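Local structure of ARF-like GTPase (Chlamydomonas reinhardtii, 4M9Q) at residues N113-L117 with P118-P122; A81-P84 with G85-E88. The protein belongs to the ADP-ribosylation factor family of small GTPases, a P-loop fold that holds phosphoaminophosphonic acid-guanylate ester and a magnesium ion in this model. One frame throughout, in Å; residues are numbered along the deposited sequence.

Interaction 1. Residues N113-L117 with P118-P122; sequences NKQDL and PTAAP. With GNP (phosphoaminophosphonic acid-guanylate ester), chain D.
Q115 reaches round the turn to A121, where its NE2 makes a nearly straight hydrogen bond to A121 O (3.0 Å, 169°). The acceptor lies in the plane of the glutamine amide. A bend at chi2 (-73°) brings that amide beside A120, whose small methyl fits against the backbone, with CB 3.5 Å from K114 O. NE2 also bonds to A112 O, so two carbonyls fix which end of the amide carries the nitrogen. Two successive type I turns, K114 to L117 and L117 to A120, shape the loop; A120 N closes the second on L117 O at 3.0 Å. P118, its phi locked by the ring, suits the second position of that turn. This framework presents the NKxD motif to the guanine. The extended K114 chain lies over one face of the base, CG 3.7 Å from GNP C6, and its NZ pairs with D80. N113 is tied to A15 and A146. Both carboxylate oxygens of D116 take hydrogen bonds from the base: OD1 from GNP N1 at 2.7 Å and OD2 from GNP N2 at 2.8 Å. One carboxylate thus satisfies two adjacent donors, a pairing that matches guanine and would not be offered by adenine.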
loop_
_atom_site.group_PDB
_atom_site.type_symbol
_atom_site.label_atom_id
_atom_site.label_comp_id
_atom_site.label_asym_id
_atom_site.label_seq_id
_atom_site.Cartn_x
_atom_site.Cartn_y
_atom_site.Cartn_z
ATOM N N ASN A 113 -5.926 -8.461 -5.183
ATOM C CA ASN A 113 -5.601 -9.676 -4.436
ATOM C C ASN A 113 -6.684 -10.782 -4.491
ATOM O O ASN A 113 -7.826 -10.565 -4.880
ATOM C CB ASN A 113 -5.282 -9.302 -2.993
ATOM C CG ASN A 113 -4.665 -10.439 -2.223
ATOM O OD1 ASN A 113 -3.856 -11.224 -2.766
ATOM N ND2 ASN A 113 -5.048 -10.566 -0.965
ATOM N N LYS A 114 -6.286 -11.988 -4.133
ATOM C CA LYS A 114 -7.221 -13.138 -3.993
ATOM C C LYS A 114 -7.642 -13.714 -5.352
ATOM O O LYS A 114 -8.774 -14.101 -5.531
ATOM C CB LYS A 114 -8.441 -12.740 -3.147
ATOM C CG LYS A 114 -8.085 -12.110 -1.775
ATOM C CD LYS A 114 -9.164 -12.384 -0.724
ATOM C CE LYS A 114 -8.972 -11.606 0.553
ATOM N NZ LYS A 114 -10.153 -11.636 1.472
ATOM N N GLN A 115 -6.699 -13.789 -6.289
ATOM C CA GLN A 115 -6.953 -14.302 -7.621
ATOM C C GLN A 115 -7.117 -15.810 -7.664
ATOM O O GLN A 115 -7.436 -16.351 -8.712
ATOM C CB GLN A 115 -5.862 -13.902 -8.589
ATOM C CG GLN A 115 -5.733 -12.403 -8.846
ATOM C CD GLN A 115 -6.838 -11.834 -9.698
ATOM O OE1 GLN A 115 -7.245 -12.465 -10.637
ATOM N NE2 GLN A 115 -7.282 -10.628 -9.398
ATOM N N ASP A 116 -6.896 -16.483 -6.543
ATOM C CA ASP A 116 -7.249 -17.920 -6.403
ATOM C C ASP A 116 -8.736 -18.120 -6.214
ATOM O O ASP A 116 -9.255 -19.211 -6.434
ATOM C CB ASP A 116 -6.527 -18.549 -5.212
ATOM C CG ASP A 116 -6.849 -17.826 -3.890
ATOM O OD1 ASP A 116 -6.786 -16.541 -3.797
ATOM O OD2 ASP A 116 -7.183 -18.551 -2.916
ATOM N N LEU A 117 -9.450 -17.089 -5.781
ATOM C CA LEU A 117 -10.920 -17.247 -5.611
ATOM C C LEU A 117 -11.667 -17.194 -6.956
ATOM O O LEU A 117 -11.392 -16.368 -7.834
ATOM C CB LEU A 117 -11.461 -16.206 -4.629
ATOM C CG LEU A 117 -10.960 -16.458 -3.205
ATOM C CD1 LEU A 117 -11.537 -15.356 -2.329
ATOM C CD2 LEU A 117 -11.324 -17.892 -2.751
ATOM N N PRO A 118 -12.637 -18.048 -7.129
ATOM C CA PRO A 118 -13.308 -18.071 -8.436
ATOM C C PRO A 118 -13.980 -16.759 -8.902
ATOM O O PRO A 118 -14.033 -16.517 -10.104
ATOM C CB PRO A 118 -14.311 -19.184 -8.309
ATOM C CG PRO A 118 -14.386 -19.508 -6.880
ATOM C CD PRO A 118 -13.202 -18.987 -6.169
ATOM N N THR A 119 -14.385 -15.883 -7.982
ATOM C CA THR A 119 -15.006 -14.606 -8.364
ATOM C C THR A 119 -14.008 -13.460 -8.555
ATOM O O THR A 119 -14.381 -12.334 -8.760
ATOM C CB THR A 119 -16.022 -14.178 -7.307
ATOM O OG1 THR A 119 -15.388 -14.256 -6.013
ATOM C CG2 THR A 119 -17.315 -15.077 -7.406
ATOM N N ALA A 120 -12.719 -13.747 -8.538
ATOM C CA ALA A 120 -11.714 -12.693 -8.621
ATOM C C ALA A 120 -11.811 -11.833 -9.894
ATOM O O ALA A 120 -11.795 -12.346 -10.997
ATOM C CB ALA A 120 -10.344 -13.320 -8.533
ATOM N N ALA A 121 -11.911 -10.519 -9.732
ATOM C CA ALA A 121 -11.977 -9.598 -10.860
ATOM C C ALA A 121 -10.607 -9.373 -11.482
ATOM O O ALA A 121 -9.591 -9.233 -10.761
ATOM C CB ALA A 121 -12.534 -8.267 -10.422
ATOM N N PRO A 122 -10.554 -9.301 -12.818
ATOM C CA PRO A 122 -9.264 -9.001 -13.437
ATOM C C PRO A 122 -8.834 -7.524 -13.247
ATOM O O PRO A 122 -9.591 -6.691 -12.716
ATOM C CB PRO A 122 -9.474 -9.379 -14.897
ATOM C CG PRO A 122 -10.941 -9.280 -15.096
ATOM C CD PRO A 122 -11.628 -9.459 -13.789
HETATM P PG GNP D . -7.051 -5.781 8.350
HETATM O O1G GNP D . -5.721 -6.148 9.198
HETATM O O2G GNP D . -6.826 -4.515 7.453
HETATM O O3G GNP D . -8.216 -5.704 9.354
HETATM N N3B GNP D . -7.259 -7.029 7.215
HETATM P PB GNP D . -5.945 -7.425 6.230
HETATM O O1B GNP D . -4.528 -7.275 6.990
HETATM O O2B GNP D . -6.059 -6.556 5.008
HETATM O O3A GNP D . -6.297 -8.926 5.850
HETATM P PA GNP D . -5.448 -10.239 6.144
HETATM O O1A GNP D . -5.614 -10.373 7.608
HETATM O O2A GNP D . -4.121 -10.072 5.490
HETATM O "O5'" GNP D . -6.342 -11.279 5.325
HETATM C "C5'" GNP D . -7.774 -11.305 5.537
HETATM C "C4'" GNP D . -8.337 -12.722 5.251
HETATM O "O4'" GNP D . -8.096 -12.979 3.860
HETATM C "C3'" GNP D . -7.579 -13.846 5.940
HETATM O "O3'" GNP D . -8.347 -15.044 6.047
HETATM C "C2'" GNP D . -6.514 -14.212 4.963
HETATM O "O2'" GNP D . -6.031 -15.518 5.077
HETATM C "C1'" GNP D . -7.279 -14.122 3.680
HETATM N N9 GNP D . -6.478 -13.968 2.463
HETATM C C8 GNP D . -5.498 -13.081 2.301
HETATM N N7 GNP D . -5.006 -13.144 1.055
HETATM C C5 GNP D . -5.671 -14.108 0.409
HETATM C C6 GNP D . -5.587 -14.674 -0.948
HETATM O O6 GNP D . -4.757 -14.265 -1.781
HETATM N N1 GNP D . -6.442 -15.627 -1.254
HETATM C C2 GNP D . -7.373 -16.103 -0.369
HETATM N N2 GNP D . -8.169 -17.085 -0.798
HETATM N N3 GNP D . -7.514 -15.638 0.900
HETATM C C4 GNP D . -6.653 -14.659 1.337
#

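Interaction 2. Residues A81-P84 with G85-E88; sequences AADP and GRFE
The ring of F87 lies with one face over P84, whose CA stands 3.5 Å from the ring centroid and 5° off the ring normal, a well-centred CH-pi contact. P84 CB adds apolar packing at 4.0 Å from F87 CE2. With chi1 at -79°, CG of F87 is anti to its carbonyl carbon, which turns the ring back against P84 CA. Two i to i+3 backbone bonds wind the chain into a 3-10 turn: R86 N to D83 O (3.0 Å) and F87 N to P84 O (3.1 Å). Proline suits the start of such a turn, because its ring holds phi near the helical value and the first turn asks for no N-H there. The D83 carboxylate meets the aliphatic start of the R86 side chain, D83 OD1 lying 3.4 Å from R86 CG; carboxylate and guanidinium planes are turned 57° apart. D83 OD1 stays 4.0 Å from R86 NE, beyond a salt bridge. The turn links strand 74-80 to helix 87-99: the buried F87 also touches A121, just ahead of helix 123-129, while R86, just before helix 87-99, bends at chi2 and chi3 to pair with E89 in that helix and D13 in the loop after strand 3-10.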
loop_
_atom_site.group_PDB
_atom_site.type_symbol
_atom_site.label_atom_id
_atom_site.label_comp_id
_atom_site.label_asym_id
_atom_site.label_seq_id
_atom_site.Cartn_x
_atom_site.Cartn_y
_atom_site.Cartn_z
ATOM N N ALA A 81 -10.017 -8.602 -4.657
ATOM C CA ALA A 81 -10.535 -8.620 -5.999
ATOM C C ALA A 81 -11.742 -9.542 -6.117
ATOM O O ALA A 81 -12.461 -9.472 -7.120
ATOM C CB ALA A 81 -9.443 -9.025 -7.008
ATOM N N ALA A 82 -11.942 -10.403 -5.116
ATOM C CA ALA A 82 -12.979 -11.438 -5.150
ATOM C C ALA A 82 -14.198 -11.003 -4.396
ATOM O O ALA A 82 -15.097 -11.805 -4.228
ATOM C CB ALA A 82 -12.489 -12.762 -4.573
ATOM N N ASP A 83 -14.223 -9.737 -3.983
ATOM C CA ASP A 83 -15.329 -9.124 -3.273
ATOM C C ASP A 83 -15.719 -7.772 -3.918
ATOM O O ASP A 83 -15.500 -6.691 -3.320
ATOM C CB ASP A 83 -14.893 -8.875 -1.806
ATOM C CG ASP A 83 -16.061 -8.556 -0.874
ATOM O OD1 ASP A 83 -15.792 -8.393 0.331
ATOM O OD2 ASP A 83 -17.217 -8.463 -1.327
ATOM N N PRO A 84 -16.327 -7.815 -5.116
ATOM C CA PRO A 84 -16.826 -6.601 -5.785
ATOM C C PRO A 84 -17.886 -5.824 -4.992
ATOM O O PRO A 84 -18.102 -4.637 -5.239
ATOM C CB PRO A 84 -17.453 -7.136 -7.079
ATOM C CG PRO A 84 -17.215 -8.594 -7.104
ATOM C CD PRO A 84 -16.895 -9.030 -5.718
ATOM N N GLY A 85 -18.546 -6.484 -4.048
ATOM C CA GLY A 85 -19.462 -5.791 -3.179
ATOM C C GLY A 85 -18.800 -4.631 -2.477
ATOM O O GLY A 85 -19.493 -3.689 -2.094
ATOM N N ARG A 86 -17.464 -4.679 -2.316
ATOM C CA ARG A 86 -16.776 -3.672 -1.554
ATOM C C ARG A 86 -15.998 -2.704 -2.417
ATOM O O ARG A 86 -15.299 -1.806 -1.897
ATOM C CB ARG A 86 -15.878 -4.352 -0.531
ATOM C CG ARG A 86 -16.658 -5.124 0.508
ATOM C CD ARG A 86 -16.537 -4.481 1.885
ATOM N NE ARG A 86 -15.558 -5.155 2.689
ATOM C CZ ARG A 86 -14.948 -4.644 3.747
ATOM N NH1 ARG A 86 -15.200 -3.417 4.175
ATOM N NH2 ARG A 86 -14.046 -5.391 4.376
ATOM N N PHE A 87 -16.113 -2.851 -3.724
ATOM C CA PHE A 87 -15.351 -1.996 -4.633
ATOM C C PHE A 87 -15.685 -0.551 -4.420
ATOM O O PHE A 87 -14.802 0.287 -4.448
ATOM C CB PHE A 87 -15.572 -2.359 -6.096
ATOM C CG PHE A 87 -14.804 -3.564 -6.574
ATOM C CD1 PHE A 87 -13.954 -4.305 -5.722
ATOM C CD2 PHE A 87 -14.944 -3.997 -7.884
ATOM C CE1 PHE A 87 -13.274 -5.429 -6.199
ATOM C CE2 PHE A 87 -14.278 -5.135 -8.340
ATOM C CZ PHE A 87 -13.438 -5.838 -7.489
ATOM N N GLU A 88 -16.949 -0.234 -4.196
ATOM C CA GLU A 88 -17.319 1.171 -4.080
ATOM C C GLU A 88 -16.756 1.802 -2.807
ATOM O O GLU A 88 -16.306 2.948 -2.869
ATOM C CB GLU A 88 -18.825 1.385 -4.181
ATOM C CG GLU A 88 -19.196 2.830 -4.483
ATOM C CD GLU A 88 -19.064 3.175 -5.956
ATOM O OE1 GLU A 88 -18.666 2.289 -6.731
ATOM O OE2 GLU A 88 -19.353 4.325 -6.341
#

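Overall arrangement
Interaction 2 comes first along the chain, after strand 74-80, and interaction 1 follows the neighbouring parallel strand 108-113; each leads into a helix, 87-99 and 123-129 respectively. Their centres are 10 Å apart, on the same side of the molecule. A81 joins them through probable backbone hydrogen bonds, its N to N113 O and its O to A121 N, while L117 CD1 packs on A82 CB at 3.6 Å. Both contacts belong to the rim of strand ends and loops around the nucleotide: N113, K114, D116 and L117 line its pocket, A81 and A82 pack against that loop, and the nearest atom of the R86 side chain is about 8 Å from the nucleotide.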